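PDB 1Q8C: uncharacterized protein MG027 from Mycoplasma genitalium, which is of unknown function but has a helical fold resembling NusB proteins, which act in transcription antitermination, so a related RNA-linked role is possible. Local coordinates for residues A104-A109 and A145-L150; R17-V22 and D132-G137. All coordinates share one frame; numbering follows the deposited sequence.

Interaction 1: A104-A109 and A145-L150; sequences AVVLCA and ALLDKL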
# COMPACT_ATOMS: atom_id res chain seq x y z
N ALA A 104 -3.77 -1.48 3.99
CA ALA A 104 -3.58 -1.91 2.60
C ALA A 104 -3.09 -0.75 1.74
O ALA A 104 -2.26 -0.93 0.84
CB ALA A 104 -4.89 -2.49 2.03
N VAL A 105 -3.61 0.44 2.03
CA VAL A 105 -3.15 1.67 1.39
C VAL A 105 -1.68 1.96 1.73
O VAL A 105 -0.90 2.31 0.85
CB VAL A 105 -3.99 2.88 1.82
CG1 VAL A 105 -3.32 4.19 1.34
CG2 VAL A 105 -5.42 2.77 1.30
N VAL A 106 -1.30 1.80 3.00
CA VAL A 106 0.09 2.05 3.40
C VAL A 106 1.04 0.99 2.79
O VAL A 106 2.11 1.31 2.32
CB VAL A 106 0.27 2.09 4.93
CG1 VAL A 106 1.76 2.14 5.28
CG2 VAL A 106 -0.43 3.30 5.55
N LEU A 107 0.65 -0.28 2.81
CA LEU A 107 1.50 -1.31 2.21
C LEU A 107 1.68 -1.12 0.71
O LEU A 107 2.70 -1.53 0.16
CB LEU A 107 0.93 -2.70 2.47
CG LEU A 107 1.07 -3.11 3.93
CD1 LEU A 107 0.12 -4.24 4.24
CD2 LEU A 107 2.51 -3.49 4.21
N CYS A 108 0.71 -0.51 0.04
CA CYS A 108 0.82 -0.30 -1.40
C CYS A 108 1.89 0.74 -1.68
O CYS A 108 2.69 0.58 -2.58
CB CYS A 108 -0.54 0.08 -2.02
SG CYS A 108 -0.52 0.43 -3.82
N ALA A 109 1.90 1.80 -0.87
CA ALA A 109 2.86 2.89 -0.97
C ALA A 109 4.31 2.43 -0.74
O ALA A 109 5.24 2.87 -1.44
CB ALA A 109 2.50 3.99 0.05
N ALA A 145 5.13 10.10 6.72
CA ALA A 145 6.24 10.91 6.25
C ALA A 145 7.47 10.27 6.85
O ALA A 145 8.59 10.50 6.40
CB ALA A 145 6.09 12.39 6.73
N LEU A 146 7.24 9.44 7.88
CA LEU A 146 8.29 8.64 8.52
C LEU A 146 8.65 7.33 7.79
O LEU A 146 9.82 6.95 7.79
CB LEU A 146 7.93 8.36 9.98
CG LEU A 146 8.09 9.58 10.91
CD1 LEU A 146 6.93 9.66 11.90
CD2 LEU A 146 9.44 9.58 11.65
N LEU A 147 7.69 6.64 7.16
CA LEU A 147 7.97 5.35 6.53
C LEU A 147 8.55 5.40 5.12
O LEU A 147 9.25 4.46 4.73
CB LEU A 147 6.74 4.41 6.54
CG LEU A 147 6.46 3.72 7.89
CD1 LEU A 147 5.17 2.91 7.88
CD2 LEU A 147 7.60 2.81 8.31
N ASP A 148 8.28 6.45 4.35
CA ASP A 148 8.79 6.58 2.98
C ASP A 148 10.05 7.43 3.02
O ASP A 148 10.22 8.25 3.92
CB ASP A 148 7.77 7.27 2.06
CG ASP A 148 6.57 6.40 1.69
OD1 ASP A 148 5.44 6.95 1.63
OD2 ASP A 148 6.66 5.18 1.39
N LYS A 149 10.90 7.25 2.01
CA LYS A 149 12.10 8.07 1.79
C LYS A 149 11.78 9.21 0.79
O LYS A 149 11.17 8.97 -0.27
CB LYS A 149 13.26 7.22 1.23
CG LYS A 149 12.94 6.59 -0.14
CD LYS A 149 14.04 5.69 -0.77
CE LYS A 149 13.44 4.81 -1.92
NZ LYS A 149 13.11 5.55 -3.17
N LEU A 150 12.17 10.44 1.13
CA LEU A 150 12.15 11.55 0.17
C LEU A 150 13.52 11.46 -0.48
O LEU A 150 14.52 11.33 0.23
CB LEU A 150 11.96 12.91 0.86
CG LEU A 150 11.70 14.23 0.08
CD1 LEU A 150 11.00 14.07 -1.25
CD2 LEU A 150 10.92 15.23 0.95

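Interaction 2: R17-V22 and D132-G137; sequences RRIAVV and DHYSQG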
# COMPACT_ATOMS: atom_id res chain seq x y z
N ARG A 17 -5.09 2.47 -11.17
CA ARG A 17 -4.21 1.30 -11.10
C ARG A 17 -3.71 1.04 -9.69
O ARG A 17 -3.59 -0.10 -9.27
CB ARG A 17 -3.00 1.51 -11.98
CG ARG A 17 -3.34 2.16 -13.25
CD ARG A 17 -2.60 1.66 -14.37
NE ARG A 17 -3.12 0.36 -14.71
CZ ARG A 17 -3.23 -0.08 -15.95
NH1 ARG A 17 -2.85 0.68 -16.95
NH2 ARG A 17 -3.67 -1.30 -16.16
N ARG A 18 -3.39 2.11 -8.98
CA ARG A 18 -3.08 2.03 -7.58
C ARG A 18 -4.27 1.49 -6.77
O ARG A 18 -4.09 0.63 -5.93
CB ARG A 18 -2.65 3.42 -7.08
CG ARG A 18 -1.24 3.82 -7.48
CD ARG A 18 -0.81 5.16 -6.89
NE ARG A 18 0.49 5.56 -7.42
CZ ARG A 18 0.70 6.42 -8.42
NH1 ARG A 18 -0.30 7.04 -9.02
NH2 ARG A 18 1.95 6.64 -8.83
N ILE A 19 -5.47 1.97 -7.04
CA ILE A 19 -6.68 1.48 -6.34
C ILE A 19 -6.84 -0.03 -6.52
O ILE A 19 -7.13 -0.75 -5.57
CB ILE A 19 -7.95 2.28 -6.78
CG1 ILE A 19 -7.89 3.72 -6.23
CG2 ILE A 19 -9.21 1.60 -6.31
CD1 ILE A 19 -8.93 4.70 -6.81
N ALA A 20 -6.58 -0.53 -7.73
CA ALA A 20 -6.64 -1.96 -8.01
C ALA A 20 -5.66 -2.79 -7.15
O ALA A 20 -5.99 -3.88 -6.72
CB ALA A 20 -6.41 -2.23 -9.51
N VAL A 21 -4.47 -2.26 -6.88
CA VAL A 21 -3.51 -2.96 -6.04
C VAL A 21 -3.98 -2.93 -4.58
O VAL A 21 -3.99 -3.95 -3.88
CB VAL A 21 -2.13 -2.34 -6.22
CG1 VAL A 21 -1.11 -3.05 -5.38
CG2 VAL A 21 -1.73 -2.41 -7.71
N VAL A 22 -4.42 -1.76 -4.13
CA VAL A 22 -4.92 -1.60 -2.78
C VAL A 22 -6.06 -2.59 -2.46
O VAL A 22 -6.06 -3.25 -1.42
CB VAL A 22 -5.42 -0.17 -2.56
CG1 VAL A 22 -6.25 -0.06 -1.27
CG2 VAL A 22 -4.24 0.81 -2.50
N ASP A 132 -9.77 9.10 0.38
CA ASP A 132 -10.99 9.83 0.04
C ASP A 132 -11.92 8.98 -0.82
O ASP A 132 -13.15 9.01 -0.64
CB ASP A 132 -10.66 11.10 -0.75
CG ASP A 132 -10.15 12.23 0.13
OD1 ASP A 132 -10.20 12.10 1.37
OD2 ASP A 132 -9.71 13.29 -0.36
N HIS A 133 -11.33 8.24 -1.75
CA HIS A 133 -12.08 7.36 -2.65
C HIS A 133 -12.87 6.33 -1.86
O HIS A 133 -14.00 5.99 -2.24
CB HIS A 133 -11.14 6.67 -3.65
CG HIS A 133 -11.79 5.58 -4.43
ND1 HIS A 133 -11.96 4.31 -3.93
CD2 HIS A 133 -12.33 5.57 -5.67
CE1 HIS A 133 -12.57 3.56 -4.82
NE2 HIS A 133 -12.80 4.30 -5.89
N TYR A 134 -12.29 5.84 -0.77
CA TYR A 134 -12.93 4.85 0.10
C TYR A 134 -13.63 5.54 1.29
O TYR A 134 -13.97 4.89 2.29
CB TYR A 134 -11.88 3.85 0.60
CG TYR A 134 -11.40 2.85 -0.43
CD1 TYR A 134 -10.10 2.88 -0.91
CD2 TYR A 134 -12.24 1.83 -0.89
CE1 TYR A 134 -9.64 1.95 -1.83
CE2 TYR A 134 -11.79 0.89 -1.82
CZ TYR A 134 -10.49 0.96 -2.28
OH TYR A 134 -10.03 0.05 -3.20
N SER A 135 -13.86 6.84 1.15
CA SER A 135 -14.43 7.67 2.21
C SER A 135 -14.05 7.16 3.58
O SER A 135 -14.91 6.84 4.40
CB SER A 135 -15.95 7.72 2.08
OG SER A 135 -16.51 6.45 2.36
N GLN A 136 -12.74 7.05 3.81
CA GLN A 136 -12.23 6.61 5.09
C GLN A 136 -12.19 7.84 5.99
O GLN A 136 -12.77 7.84 7.10
CB GLN A 136 -10.87 5.95 4.93
CG GLN A 136 -10.98 4.48 4.51
CD GLN A 136 -11.17 3.54 5.70
OE1 GLN A 136 -10.23 3.31 6.47
NE2 GLN A 136 -12.38 3.01 5.84
N GLY A 137 -11.58 8.92 5.49
CA GLY A 137 -11.49 10.16 6.25
C GLY A 137 -10.69 9.92 7.52
O GLY A 137 -10.97 10.49 8.57

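Interaction 1: A104-A109 and A145-L150
Val106 and Ala109 on helix 100-116 face Leu147 and Asp148 in the C-terminal tail at backbone spacings too wide for main-chain bonding, the shorter being 8.0 Å from Ala109 CA to Asp148 CA. Side chains therefore have to bridge the gap, and they do so sparingly: the two segments bury 99 Å² together, and no hydrogen bond joins them. Val106 and Ala109 are three residues apart, which brings both near the tail, Ala109 with its CB directed at it and Val106 with its CB running across. The apolar half of the contact is methyl against methyl, with Val106 CG1 lying 4.4 Å from Leu147 CD1, a loose van der Waals distance. Leu147 reaches this point because CD1 is anti to its own CA (chi2 175°), which extends the chain from a CB already directed at the helix.

One residue later the tail presents a carboxylate. The CB of Asp148 leaves the backbone across the line between the segments, yet CG, anti to the carbonyl carbon with chi1 -73°, carries the two oxygens back over Ala109. OD2 comes closest to segment 104-109, 3.9 Å from Ala109 O, a separation between two acceptors that cannot be read as a bond. OD1 lies beside the alanine methyl, 4.5 Å from Ala109 CB. Asp148 is buried, its side chain also touching Lys120 and Gln113.

The contact sets the tail after helix 120-133 against helix 100-116, where Leu147 and Asp148 both touch Leu110 as well. Thr143 meets both Ala109 and Asp148, Val106 rests on Ile75 of helix 55-81, and Val105 turns to Ala127 and Met131 of helix 120-133.

Interaction 2: R17-V22 and D132-G137
Ile19 meets the His133 ring because two extended torsions aim them at each other: the imidazole CG is anti to the His133 backbone N (chi1 170°), and the isoleucine CD1 continues away from its own CA (chi2 168°). The result is a CH-pi contact over one imidazole face, with Ile19 CD1 3.8 Å from the centroid of the His133 ring and 17° off its normal. CD1 lies somewhat toward the rim, nearest His133 CD2 at 3.7 Å.

The other branch of Ile19 serves Tyr134, CG2 coming 3.6 Å from Tyr134 OH. One helical turn on, Val22 CG1 approaches the same phenol ring obliquely, 4.0 Å from Tyr134 CE1. His133 ND1 stands 3.7 Å above the Tyr134 ring, over its centre, on the same side as Ile19 CG2, while Val22 CG1 comes from the other side of the plane.

Both rings sit where helix 120-133 stops. Ser135, with positive phi, is the C-prime residue of a Schellman motif: Ser135 N bonds to Asp132 O at 2.9 Å, and Gln136 N pairs with Met131 O. In this NusB-like helical fold the contact joins that helix end to the N-terminal helix.

Ile130 of helix 120-133 also touches Ile19, and Leu101 of helix 100-116 touches Tyr134. Nearby, Arg18 forms a salt bridge through NE to Glu112 OE2.

Interactions 1 and 2 have centres about 14 Å apart and meet directly through helix 100-116, whose segment 104-109 faces the C-terminal tail on one side and helix 14-28 on another. Val22 carries much of this junction: its CG2 lies 3.8 Å from Cys108 CB, and its CG1, the methyl that also touches Tyr134, lies 3.9 Å from Val105 CG2. Ala104 CB adds a 3.7 Å contact to Val22 O. The contacts cross in sequence and between them involve the first helix, the last two and the tail. No active site is established; a bound sodium ion lies about 12 Å from the Ile19 side chain, too far to take part.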